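PDB 3SG0: extracellular ligand-binding receptor from Rhodopseudomonas palustris, which binds benzoylformate and, as a solute-binding protein of the leucine-binding protein family, probably serves the uptake of related aromatic acids. Local coordinates for residues Leu68-Asp73 with Thr99-Pro104; Gly31-Ala36 with Thr75-Asn80; Gln79-Leu84 with Leu103-Ile108; Ile124-Met129 with Lys134-Val139. One frame throughout, in Å; residues are numbered along the deposited sequence. Where two conformers were deposited one is given.

Contact 1: residues Leu68-Asp73 with Thr99-Pro104. With 173 (benzoyl-formic acid), chain B.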
loop_
_atom_site.group_PDB
_atom_site.type_symbol
_atom_site.label_atom_id
_atom_site.label_comp_id
_atom_site.label_asym_id
_atom_site.label_seq_id
_atom_site.Cartn_x
_atom_site.Cartn_y
_atom_site.Cartn_z
ATOM N N LEU A 68 -11.536 -13.360 0.498
ATOM C CA LEU A 68 -12.019 -13.443 1.872
ATOM C C LEU A 68 -11.699 -12.165 2.620
ATOM O O LEU A 68 -10.619 -11.596 2.464
ATOM C CB LEU A 68 -11.371 -14.623 2.602
ATOM C CG LEU A 68 -11.674 -16.020 2.061
ATOM C CD1 LEU A 68 -10.781 -17.072 2.709
ATOM C CD2 LEU A 68 -13.144 -16.360 2.265
ATOM N N ASP A 69 -12.631 -11.723 3.452
ATOM C CA ASP A 69 -12.419 -10.576 4.321
ATOM C C ASP A 69 -11.681 -11.035 5.577
ATOM O O ASP A 69 -12.072 -12.021 6.211
ATOM C CB ASP A 69 -13.791 -10.001 4.692
ATOM C CG ASP A 69 -13.728 -8.753 5.558
ATOM O OD1 ASP A 69 -12.652 -8.139 5.726
ATOM O OD2 ASP A 69 -14.809 -8.377 6.065
ATOM N N ASP A 70 -10.610 -10.338 5.945
ATOM C CA ASP A 70 -9.911 -10.623 7.198
ATOM C C ASP A 70 -10.222 -9.628 8.312
ATOM O O ASP A 70 -9.655 -9.725 9.394
ATOM C CB ASP A 70 -8.394 -10.755 7.003
ATOM C CG ASP A 70 -7.775 -9.550 6.335
ATOM O OD1 ASP A 70 -8.056 -8.398 6.750
ATOM O OD2 ASP A 70 -6.976 -9.767 5.392
ATOM N N GLU A 71 -11.116 -8.676 8.053
ATOM C CA GLU A 71 -11.628 -7.800 9.108
ATOM C C GLU A 71 -10.534 -6.925 9.714
ATOM O O GLU A 71 -10.700 -6.407 10.816
ATOM C CB GLU A 71 -12.359 -8.607 10.192
ATOM C CG GLU A 71 -13.546 -9.336 9.616
ATOM C CD GLU A 71 -14.362 -10.106 10.631
ATOM O OE1 GLU A 71 -14.047 -10.069 11.843
ATOM O OE2 GLU A 71 -15.337 -10.752 10.187
ATOM N N SER A 72 -9.431 -6.732 8.993
ATOM C CA SER A 72 -8.274 -5.993 9.528
ATOM C C SER A 72 -7.642 -6.712 10.722
ATOM O O SER A 72 -6.989 -6.076 11.548
ATOM C CB SER A 72 -8.644 -4.558 9.948
ATOM O OG SER A 72 -9.332 -3.844 8.931
ATOM N N ASP A 73 -7.814 -8.030 10.799
ATOM C CA ASP A 73 -7.358 -8.791 11.952
ATOM C C ASP A 73 -6.308 -9.818 11.547
ATOM O O ASP A 73 -6.557 -10.681 10.707
ATOM C CB ASP A 73 -8.537 -9.486 12.630
ATOM C CG ASP A 73 -8.117 -10.281 13.838
ATOM O OD1 ASP A 73 -7.793 -9.653 14.868
ATOM O OD2 ASP A 73 -8.102 -11.526 13.759
ATOM N N THR A 99 -0.198 -3.679 7.065
ATOM C CA THR A 99 1.062 -4.259 7.483
ATOM C C THR A 99 0.935 -5.253 8.648
ATOM O O THR A 99 1.426 -6.375 8.543
ATOM C CB THR A 99 2.102 -3.159 7.772
ATOM O OG1 THR A 99 2.444 -2.502 6.547
ATOM C CG2 THR A 99 3.353 -3.749 8.377
ATOM N N PRO A 100 0.285 -4.873 9.763
ATOM C CA PRO A 100 0.184 -5.834 10.870
ATOM C C PRO A 100 -0.543 -7.116 10.462
ATOM O O PRO A 100 -0.250 -8.202 10.966
ATOM C CB PRO A 100 -0.624 -5.067 11.935
ATOM C CG PRO A 100 -1.297 -3.937 11.199
ATOM C CD PRO A 100 -0.353 -3.583 10.089
ATOM N N VAL A 101 -1.506 -6.982 9.564
ATOM C CA VAL A 101 -2.303 -8.115 9.121
ATOM C C VAL A 101 -1.501 -9.010 8.178
ATOM O O VAL A 101 -1.656 -10.235 8.175
ATOM C CB VAL A 101 -3.615 -7.632 8.471
ATOM C CG1 VAL A 101 -4.472 -8.796 8.067
ATOM C CG2 VAL A 101 -4.371 -6.719 9.430
ATOM N N SER A 102 -0.620 -8.394 7.393
ATOM C CA SER A 102 0.188 -9.114 6.407
ATOM C C SER A 102 1.403 -9.827 6.983
ATOM O O SER A 102 1.834 -10.843 6.446
ATOM C CB SER A 102 0.673 -8.153 5.327
ATOM O OG SER A 102 -0.414 -7.631 4.585
ATOM N N LEU A 103 1.981 -9.282 8.046
ATOM C CA LEU A 103 3.217 -9.841 8.586
ATOM C C LEU A 103 3.187 -11.353 8.845
ATOM O O LEU A 103 4.102 -12.055 8.426
ATOM C CB LEU A 103 3.662 -9.078 9.837
ATOM C CG LEU A 103 4.460 -7.811 9.550
ATOM C CD1 LEU A 103 4.535 -6.926 10.791
ATOM C CD2 LEU A 103 5.853 -8.163 9.036
ATOM N N PRO A 104 2.141 -11.866 9.512
ATOM C CA PRO A 104 2.115 -13.311 9.782
ATOM C C PRO A 104 1.971 -14.148 8.518
ATOM O O PRO A 104 2.250 -15.350 8.556
ATOM C CB PRO A 104 0.882 -13.484 10.680
ATOM C CG PRO A 104 0.029 -12.272 10.416
ATOM C CD PRO A 104 1.017 -11.162 10.154
HETATM O O1B 173 B . 0.583 -1.063 5.253
HETATM C C1 173 B . -0.319 -0.611 5.906
HETATM O O1A 173 B . -0.585 -1.002 7.213
HETATM C C2 173 B . -1.081 0.593 5.420
HETATM O O2 173 B . -1.785 1.206 6.165
HETATM C C1G 173 B . -0.962 0.936 3.968
HETATM C C2D 173 B . -1.068 -0.177 2.931
HETATM C C2E 173 B . -0.924 0.147 1.458
HETATM C C3 173 B . -0.657 1.591 1.037
HETATM C C1E 173 B . -0.550 2.694 2.108
HETATM C C1D 173 B . -0.706 2.381 3.581
#
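V101 carries this contact from the helix side, its two methyls dividing the turn D70-D73 between them. CG2 presses on the backbone of S72, 3.4 Å from S72 O, the tightest point. CG1 stands anti to the backbone N (chi1 -177°) and thereby reaches the D70 carboxylate, with D70 OD2 3.8 Å away and D73 O hardly farther. The carboxylate is buried but well supplied: OD1 takes the N-H of S72 on its anti lone pair and also pairs with S35 OG, while OD2 is shared by S96 OG and T33 OG1. The turn, type I' and closed by D73 N to D70 O at 2.9 Å, ends strand 61-69 in the Rossmann-like lobe of a type I periplasmic binding protein. Two residues before V101, T99 grips the bound benzoylformate: its N donates almost straight (176°) to ligand O1A and its OG1 to ligand O1B, both at 2.7 Å. The side facing away from V101 is open to solvent: E71 points outward there, although its N is held by D69 OD1, met from above the carboxylate plane. D73 turns away from helix 99-111 and, in one of its two conformers, caps K76 N at the start of helix 74-86.

Contact 2: residues Gly31-Ala36 with Thr75-Asn80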
loop_
_atom_site.group_PDB
_atom_site.type_symbol
_atom_site.label_atom_id
_atom_site.label_comp_id
_atom_site.label_asym_id
_atom_site.label_seq_id
_atom_site.Cartn_x
_atom_site.Cartn_y
_atom_site.Cartn_z
ATOM N N GLY A 31 -5.892 -16.952 -4.374
ATOM C CA GLY A 31 -6.541 -16.636 -3.112
ATOM C C GLY A 31 -6.230 -15.221 -2.693
ATOM O O GLY A 31 -5.094 -14.772 -2.850
ATOM N N ILE A 32 -7.217 -14.517 -2.149
ATOM C CA ILE A 32 -7.031 -13.137 -1.723
ATOM C C ILE A 32 -7.636 -12.954 -0.338
ATOM O O ILE A 32 -8.772 -13.366 -0.096
ATOM C CB ILE A 32 -7.720 -12.150 -2.695
ATOM C CG1 ILE A 32 -7.378 -12.474 -4.153
ATOM C CG2 ILE A 32 -7.326 -10.722 -2.361
ATOM C CD1 ILE A 32 -8.239 -11.715 -5.164
ATOM N N THR A 33 -6.875 -12.364 0.576
ATOM C CA THR A 33 -7.414 -11.914 1.852
ATOM C C THR A 33 -7.195 -10.417 1.935
ATOM O O THR A 33 -6.101 -9.915 1.648
ATOM C CB THR A 33 -6.803 -12.688 3.048
ATOM O OG1 THR A 33 -7.456 -12.299 4.267
ATOM C CG2 THR A 33 -5.297 -12.491 3.170
HETATM N N MSE A 34 -8.257 -9.690 2.278
HETATM C CA MSE A 34 -8.187 -8.234 2.330
HETATM C C MSE A 34 -8.997 -7.716 3.497
HETATM O O MSE A 34 -9.912 -8.393 3.989
HETATM C CB MSE A 34 -8.693 -7.608 1.032
HETATM C CG MSE A 34 -10.162 -7.879 0.740
HETATM SE SE MSE A 34 -10.490 -9.463 -0.393
HETATM C CE MSE A 34 -9.891 -8.671 -2.071
ATOM N N SER A 35 -8.657 -6.513 3.940
ATOM C CA SER A 35 -9.306 -5.915 5.101
ATOM C C SER A 35 -10.530 -5.114 4.666
ATOM O O SER A 35 -10.520 -3.894 4.646
ATOM C CB SER A 35 -8.315 -5.037 5.871
ATOM O OG SER A 35 -7.134 -5.760 6.210
ATOM N N ALA A 36 -11.574 -5.830 4.267
ATOM C CA ALA A 36 -12.781 -5.205 3.734
ATOM C C ALA A 36 -13.676 -4.608 4.817
ATOM O O ALA A 36 -14.572 -3.823 4.515
ATOM C CB ALA A 36 -13.558 -6.193 2.868
ATOM N N THR A 75 -5.147 -12.441 13.015
ATOM C CA THR A 75 -5.523 -13.827 13.276
ATOM C C THR A 75 -6.451 -14.348 12.178
ATOM O O THR A 75 -6.295 -15.467 11.679
ATOM C CB THR A 75 -6.185 -13.969 14.658
ATOM O OG1 THR A 75 -5.239 -13.606 15.671
ATOM C CG2 THR A 75 -6.641 -15.394 14.894
ATOM N N LYS A 76 -7.424 -13.531 11.795
ATOM C CA LYS A 76 -8.343 -13.930 10.746
ATOM C C LYS A 76 -7.648 -14.044 9.391
ATOM O O LYS A 76 -7.970 -14.923 8.605
ATOM C CB LYS A 76 -9.533 -12.979 10.654
ATOM C CG LYS A 76 -10.646 -13.505 9.761
ATOM C CD LYS A 76 -11.946 -12.719 9.907
ATOM C CE LYS A 76 -13.071 -13.339 9.084
ATOM N NZ LYS A 76 -13.478 -14.688 9.584
ATOM N N ALA A 77 -6.711 -13.149 9.110
ATOM C CA ALA A 77 -5.971 -13.236 7.856
ATOM C C ALA A 77 -5.185 -14.543 7.791
ATOM O O ALA A 77 -5.132 -15.183 6.748
ATOM C CB ALA A 77 -5.041 -12.042 7.686
ATOM N N ALA A 78 -4.563 -14.928 8.901
ATOM C CA ALA A 78 -3.816 -16.181 8.937
ATOM C C ALA A 78 -4.741 -17.376 8.720
ATOM O O ALA A 78 -4.398 -18.313 7.996
ATOM C CB ALA A 78 -3.035 -16.308 10.249
ATOM N N GLN A 79 -5.919 -17.338 9.339
ATOM C CA GLN A 79 -6.921 -18.372 9.104
ATOM C C GLN A 79 -7.351 -18.424 7.640
ATOM O O GLN A 79 -7.441 -19.496 7.046
ATOM C CB GLN A 79 -8.134 -18.155 10.007
ATOM C CG GLN A 79 -7.828 -18.356 11.480
ATOM C CD GLN A 79 -8.931 -17.860 12.399
ATOM O OE1 GLN A 79 -9.826 -17.127 11.982
ATOM N NE2 GLN A 79 -8.864 -18.257 13.665
ATOM N N ASN A 80 -7.620 -17.259 7.063
ATOM C CA ASN A 80 -7.966 -17.179 5.650
ATOM C C ASN A 80 -6.880 -17.789 4.776
ATOM O O ASN A 80 -7.158 -18.575 3.876
ATOM C CB ASN A 80 -8.196 -15.727 5.210
ATOM C CG ASN A 80 -9.476 -15.126 5.771
ATOM O OD1 ASN A 80 -10.318 -15.823 6.336
ATOM N ND2 ASN A 80 -9.641 -13.826 5.585
#
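T33 OG1 is gripped from two directions, by the amide of N80 across the contact and by the carboxylate oxygen D70 OD2 from the loop after strand 61-69. The bond from N80 ND2 to T33 OG1 is 3.0 Å long and virtually straight at 177°, and the hydroxyl lies in the plane of the amide. It is T33's first torsion that makes this possible: with OG1 anti to the backbone N (chi1 -175°), the hydroxyl is carried out from the strand toward the helix. Next to the bond, N80 CB packs 3.6 Å from T33 OG1, so that the asparagine meets the threonine with its methylene as well as its amide. A77, one turn earlier in the helix, adds a lighter touch, its CA 4.0 Å from T33 OG1. N80 ND2 also bonds to D69 O, and these two acceptors together fix the rotation of the amide in a buried place. A leucine here has no amide to offer T33 OG1 and D69 O, which would probably leave both acceptors without this donor's hold and weaken the tie between strand and helix. The strand 28-34 lies in the sheet between strands 61-69 and 92-94, and helix 74-86 passes over it as the connection of a beta-alpha-beta crossover between those two neighbours. Helix 99-111 closes the flank, with L105 against T33 and V101 against A77.

Contact 3: residues Gln79-Leu84 with Leu103-Ile108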
loop_
_atom_site.group_PDB
_atom_site.type_symbol
_atom_site.label_atom_id
_atom_site.label_comp_id
_atom_site.label_asym_id
_atom_site.label_seq_id
_atom_site.Cartn_x
_atom_site.Cartn_y
_atom_site.Cartn_z
ATOM N N GLN A 79 -5.919 -17.338 9.339
ATOM C CA GLN A 79 -6.921 -18.372 9.104
ATOM C C GLN A 79 -7.351 -18.424 7.640
ATOM O O GLN A 79 -7.441 -19.496 7.046
ATOM C CB GLN A 79 -8.134 -18.155 10.007
ATOM C CG GLN A 79 -7.828 -18.356 11.480
ATOM C CD GLN A 79 -8.931 -17.860 12.399
ATOM O OE1 GLN A 79 -9.826 -17.127 11.982
ATOM N NE2 GLN A 79 -8.864 -18.257 13.665
ATOM N N ASN A 80 -7.620 -17.259 7.063
ATOM C CA ASN A 80 -7.966 -17.179 5.650
ATOM C C ASN A 80 -6.880 -17.789 4.776
ATOM O O ASN A 80 -7.158 -18.575 3.876
ATOM C CB ASN A 80 -8.196 -15.727 5.210
ATOM C CG ASN A 80 -9.476 -15.126 5.771
ATOM O OD1 ASN A 80 -10.318 -15.823 6.336
ATOM N ND2 ASN A 80 -9.641 -13.826 5.585
ATOM N N ALA A 81 -5.635 -17.412 5.037
ATOM C CA ALA A 81 -4.517 -17.902 4.242
ATOM C C ALA A 81 -4.400 -19.416 4.348
ATOM O O ALA A 81 -4.224 -20.098 3.347
ATOM C CB ALA A 81 -3.226 -17.247 4.689
ATOM N N ARG A 82 -4.495 -19.946 5.562
ATOM C CA ARG A 82 -4.363 -21.386 5.734
ATOM C C ARG A 82 -5.485 -22.133 5.024
ATOM O O ARG A 82 -5.251 -23.202 4.460
ATOM C CB ARG A 82 -4.257 -21.772 7.210
ATOM C CG ARG A 82 -2.936 -21.353 7.832
ATOM C CD ARG A 82 -2.745 -21.945 9.217
ATOM N NE ARG A 82 -1.361 -21.785 9.656
ATOM C CZ ARG A 82 -0.947 -20.876 10.530
ATOM N NH1 ARG A 82 -1.815 -20.037 11.085
ATOM N NH2 ARG A 82 0.338 -20.813 10.852
ATOM N N LYS A 83 -6.693 -21.578 5.030
ATOM C CA LYS A 83 -7.808 -22.189 4.312
ATOM C C LYS A 83 -7.551 -22.179 2.808
ATOM O O LYS A 83 -7.724 -23.192 2.127
ATOM C CB LYS A 83 -9.117 -21.456 4.617
ATOM C CG LYS A 83 -10.342 -22.092 3.978
ATOM C CD LYS A 83 -11.523 -21.133 3.958
ATOM C CE LYS A 83 -11.861 -20.629 5.350
ATOM N NZ LYS A 83 -12.982 -19.645 5.328
ATOM N N LEU A 84 -7.134 -21.030 2.290
ATOM C CA LEU A 84 -6.871 -20.890 0.862
ATOM C C LEU A 84 -5.724 -21.796 0.405
ATOM O O LEU A 84 -5.775 -22.382 -0.685
ATOM C CB LEU A 84 -6.579 -19.427 0.521
ATOM C CG LEU A 84 -7.768 -18.477 0.721
ATOM C CD1 LEU A 84 -7.303 -17.026 0.737
ATOM C CD2 LEU A 84 -8.797 -18.693 -0.374
ATOM N N LEU A 103 1.981 -9.282 8.046
ATOM C CA LEU A 103 3.217 -9.841 8.586
ATOM C C LEU A 103 3.187 -11.353 8.845
ATOM O O LEU A 103 4.102 -12.055 8.426
ATOM C CB LEU A 103 3.662 -9.078 9.837
ATOM C CG LEU A 103 4.460 -7.811 9.550
ATOM C CD1 LEU A 103 4.535 -6.926 10.791
ATOM C CD2 LEU A 103 5.853 -8.163 9.036
ATOM N N PRO A 104 2.141 -11.866 9.512
ATOM C CA PRO A 104 2.115 -13.311 9.782
ATOM C C PRO A 104 1.971 -14.148 8.518
ATOM O O PRO A 104 2.250 -15.350 8.556
ATOM C CB PRO A 104 0.882 -13.484 10.680
ATOM C CG PRO A 104 0.029 -12.272 10.416
ATOM C CD PRO A 104 1.017 -11.162 10.154
ATOM N N LEU A 105 1.535 -13.550 7.417
ATOM C CA LEU A 105 1.343 -14.320 6.197
ATOM C C LEU A 105 2.655 -14.712 5.529
ATOM O O LEU A 105 2.691 -15.657 4.740
ATOM C CB LEU A 105 0.467 -13.562 5.203
ATOM C CG LEU A 105 -0.868 -13.072 5.763
ATOM C CD1 LEU A 105 -1.680 -12.438 4.654
ATOM C CD2 LEU A 105 -1.635 -14.213 6.434
ATOM N N ILE A 106 3.725 -13.979 5.816
ATOM C CA ILE A 106 5.021 -14.283 5.222
ATOM C C ILE A 106 5.433 -15.714 5.538
ATOM O O ILE A 106 5.764 -16.497 4.643
ATOM C CB ILE A 106 6.089 -13.305 5.737
ATOM C CG1 ILE A 106 5.769 -11.879 5.274
ATOM C CG2 ILE A 106 7.491 -13.746 5.311
ATOM C CD1 ILE A 106 6.643 -10.815 5.915
ATOM N N ASP A 107 5.419 -16.070 6.815
ATOM C CA ASP A 107 5.846 -17.406 7.206
ATOM C C ASP A 107 4.911 -18.475 6.671
ATOM O O ASP A 107 5.340 -19.570 6.303
ATOM C CB ASP A 107 5.960 -17.518 8.727
ATOM C CG ASP A 107 7.171 -16.780 9.275
ATOM O OD1 ASP A 107 7.933 -16.201 8.473
ATOM O OD2 ASP A 107 7.361 -16.789 10.506
ATOM N N ILE A 108 3.624 -18.166 6.651
ATOM C CA ILE A 108 2.627 -19.120 6.191
ATOM C C ILE A 108 2.800 -19.421 4.693
ATOM O O ILE A 108 2.790 -20.579 4.268
ATOM C CB ILE A 108 1.210 -18.608 6.509
ATOM C CG1 ILE A 108 1.008 -18.536 8.029
ATOM C CG2 ILE A 108 0.165 -19.483 5.848
ATOM C CD1 ILE A 108 -0.273 -17.838 8.447
#
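R82 and I108 meet near the surface, the arginine chain crossing the isoleucine at about a right angle. From CB the side chain of R82 leaves with CG anti to the carbonyl carbon (chi1 -70°), and CG comes within 4.1 Å of I108 CG2. The chain then runs extended to NE, which carries the guanidinium over the isoleucine's other branch. There R82 CZ lies 3.7 Å from I108 CD1, while R82 NH1 is 3.8 Å from the same methyl. R82 NH2 reaches I108 CG1 at 3.7 Å. One face of the flat group thus rests on the hydrocarbon, with CD1 under it but offset toward the rim. The contact is van der Waals in kind, with no hydrogen bond between the two segments.

Deeper in, A81 CB points at the other helix and touches L105 CD2 at 3.8 Å, with I108 CG2 a little farther off. The segment axes come within 10.2 Å and run nearly parallel, with a signed crossing angle of -27°. Helix 74-86 and helix 99-111 pack side by side against the same face of the sheet: A81 and L84 rest on L93 of strand 92-94, L84 also on strand 61-69, while I108 reaches back to A78 and L85 of the first helix.

Contact 4: residues Ile124-Met129 with Lys134-Val139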
loop_
_atom_site.group_PDB
_atom_site.type_symbol
_atom_site.label_atom_id
_atom_site.label_comp_id
_atom_site.label_asym_id
_atom_site.label_seq_id
_atom_site.Cartn_x
_atom_site.Cartn_y
_atom_site.Cartn_z
ATOM N N ILE A 124 9.446 -3.762 5.917
ATOM C CA ILE A 124 9.752 -5.017 6.595
ATOM C C ILE A 124 9.026 -6.216 5.975
ATOM O O ILE A 124 9.406 -7.370 6.195
ATOM C CB ILE A 124 9.447 -4.894 8.111
ATOM C CG1 ILE A 124 10.014 -6.071 8.899
ATOM C CG2 ILE A 124 7.959 -4.766 8.367
ATOM C CD1 ILE A 124 9.949 -5.866 10.395
ATOM N N LEU A 125 7.973 -5.957 5.206
ATOM C CA LEU A 125 7.266 -7.056 4.557
ATOM C C LEU A 125 8.142 -7.824 3.564
ATOM O O LEU A 125 7.920 -9.017 3.352
ATOM C CB LEU A 125 5.987 -6.560 3.893
ATOM C CG LEU A 125 4.945 -6.012 4.880
ATOM C CD1 LEU A 125 3.855 -5.255 4.145
ATOM C CD2 LEU A 125 4.361 -7.133 5.727
ATOM N N VAL A 126 9.126 -7.155 2.953
ATOM C CA VAL A 126 9.994 -7.833 1.981
ATOM C C VAL A 126 11.482 -7.554 2.134
ATOM O O VAL A 126 12.287 -8.154 1.417
ATOM C CB VAL A 126 9.619 -7.514 0.508
ATOM C CG1 VAL A 126 8.247 -8.062 0.178
ATOM C CG2 VAL A 126 9.731 -6.014 0.207
ATOM N N ALA A 127 11.860 -6.651 3.033
ATOM C CA ALA A 127 13.249 -6.200 3.127
ATOM C C ALA A 127 13.698 -6.172 4.576
ATOM O O ALA A 127 12.906 -5.868 5.465
ATOM C CB ALA A 127 13.389 -4.807 2.531
ATOM N N PRO A 128 14.969 -6.509 4.834
ATOM C CA PRO A 128 15.908 -7.089 3.869
ATOM C C PRO A 128 15.455 -8.484 3.454
ATOM O O PRO A 128 14.672 -9.128 4.157
ATOM C CB PRO A 128 17.207 -7.181 4.670
ATOM C CG PRO A 128 16.747 -7.321 6.082
ATOM C CD PRO A 128 15.549 -6.434 6.187
HETATM N N MSE A 129 15.954 -8.956 2.329
HETATM C CA MSE A 129 15.628 -10.290 1.864
HETATM C C MSE A 129 16.038 -11.344 2.892
HETATM O O MSE A 129 17.024 -11.192 3.623
HETATM C CB MSE A 129 16.331 -10.530 0.531
HETATM C CG MSE A 129 16.041 -11.870 -0.132
HETATM SE SE MSE A 129 14.142 -12.271 -0.360
HETATM C CE MSE A 129 13.621 -10.620 -1.233
ATOM N N LYS A 134 11.724 -14.606 0.205
ATOM C CA LYS A 134 11.881 -15.093 -1.162
ATOM C C LYS A 134 10.540 -15.390 -1.808
ATOM O O LYS A 134 10.428 -15.392 -3.032
ATOM C CB LYS A 134 12.706 -16.378 -1.211
ATOM C CG LYS A 134 14.188 -16.181 -1.294
ATOM C CD LYS A 134 14.632 -15.509 -2.577
ATOM C CE LYS A 134 16.087 -15.180 -2.420
ATOM N NZ LYS A 134 16.555 -14.397 -3.572
ATOM N N TRP A 135 9.539 -15.699 -0.984
ATOM C CA TRP A 135 8.215 -16.058 -1.475
ATOM C C TRP A 135 7.262 -14.870 -1.570
ATOM O O TRP A 135 6.123 -15.048 -1.989
ATOM C CB TRP A 135 7.614 -17.179 -0.608
ATOM C CG TRP A 135 8.362 -18.455 -0.789
ATOM C CD1 TRP A 135 9.393 -18.916 -0.033
ATOM C CD2 TRP A 135 8.179 -19.400 -1.844
ATOM N NE1 TRP A 135 9.859 -20.102 -0.543
ATOM C CE2 TRP A 135 9.125 -20.425 -1.655
ATOM C CE3 TRP A 135 7.292 -19.487 -2.928
ATOM C CZ2 TRP A 135 9.219 -21.520 -2.513
ATOM C CZ3 TRP A 135 7.383 -20.577 -3.775
ATOM C CH2 TRP A 135 8.344 -21.575 -3.566
ATOM N N VAL A 136 7.712 -13.670 -1.212
ATOM C CA VAL A 136 6.822 -12.522 -1.082
ATOM C C VAL A 136 7.188 -11.424 -2.073
ATOM O O VAL A 136 8.369 -11.102 -2.240
ATOM C CB VAL A 136 6.903 -11.951 0.354
ATOM C CG1 VAL A 136 5.900 -10.811 0.557
ATOM C CG2 VAL A 136 6.672 -13.054 1.366
ATOM N N TYR A 137 6.178 -10.851 -2.725
ATOM C CA TYR A 137 6.356 -9.701 -3.613
ATOM C C TYR A 137 5.436 -8.586 -3.156
ATOM O O TYR A 137 4.447 -8.835 -2.455
ATOM C CB TYR A 137 6.093 -10.094 -5.070
ATOM C CG TYR A 137 7.120 -11.073 -5.555
ATOM C CD1 TYR A 137 8.362 -10.635 -5.990
ATOM C CD2 TYR A 137 6.883 -12.440 -5.518
ATOM C CE1 TYR A 137 9.322 -11.528 -6.412
ATOM C CE2 TYR A 137 7.850 -13.343 -5.923
ATOM C CZ TYR A 137 9.069 -12.875 -6.364
ATOM O OH TYR A 137 10.062 -13.742 -6.771
ATOM N N LYS A 138 5.737 -7.361 -3.569
ATOM C CA LYS A 138 5.094 -6.206 -2.959
ATOM C C LYS A 138 5.026 -5.032 -3.921
ATOM O O LYS A 138 6.033 -4.365 -4.164
ATOM C CB LYS A 138 5.897 -5.825 -1.713
ATOM C CG LYS A 138 5.394 -4.626 -0.947
ATOM C CD LYS A 138 6.198 -4.448 0.337
ATOM C CE LYS A 138 5.759 -3.249 1.138
ATOM N NZ LYS A 138 6.121 -1.983 0.453
ATOM N N VAL A 139 3.839 -4.758 -4.451
ATOM C CA VAL A 139 3.700 -3.674 -5.420
ATOM C C VAL A 139 3.648 -2.269 -4.831
ATOM O O VAL A 139 3.962 -1.314 -5.546
ATOM C CB VAL A 139 2.495 -3.870 -6.365
ATOM C CG1 VAL A 139 2.682 -5.123 -7.207
ATOM C CG2 VAL A 139 1.167 -3.856 -5.610
#
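Selenomethionine M129 turns back at chi2 and chi3 (53° and 52°), which swings SE over K134 at the start of segment 134-139, whereas K138 stays extended as far as CE and bends only at its last torsion (-70°). SE of M129 lies 3.4 Å from K134 N and 4.0 Å from K134 CD, and the lysine's methylenes cross the bent chain at about a right angle. At the other end L125 and V126 line the aliphatic part of K138: V126 CG1 packs 3.8 Å from K138 CB, V126 CG2 3.9 Å from K138 CD, and L125 CD1 4.1 Å from K138 CE. Between the two lysines V126 CG1 meets V136 CG1 at 3.6 Å, methyl against methyl. The loop thereby lies along strand 136-138, at the edge of the six-stranded sheet of this lobe, with L125 also reaching T99 of the ligand site. With an alanine at K134 the long chain beside M129 is gone, which is likely to open a gap along the selenomethionine and leave P361 O without the ammonium group that K134 NZ offers it. No hydrogen bond joins the segments, and L125 O is buried here without a partner. The polar ends are served elsewhere: K138 NZ bonds to A121 O, V140 O and N142 OD1. Since A121 N binds the benzoylformate, the bond from K138 NZ to A121 O is consistent with a second-shell role for this lysine, holding the ligand-binding backbone in place while its own hydrocarbon is covered by L125 and V126.

How the contacts relate
Contacts 1, 2 and 3 cluster on one side of the lobe, tied by helix 74-86 and helix 99-111, whereas contact 4 lies about 15 to 18 Å from them, centre to centre. Contact 2 is fully buried and polar, its straight amide bond fixing helix to strand; contact 4 is buried too, but apolar along lysine chains. Contacts 1 and 3 are partly buried, and both use helix 99-111: its start faces the ligand in contact 1, while its later turns pack against helix 74-86 in contact 3, ending at a surface arginine. L125 of contact 4 packs against S102 and L103, joining the loop to that same helix.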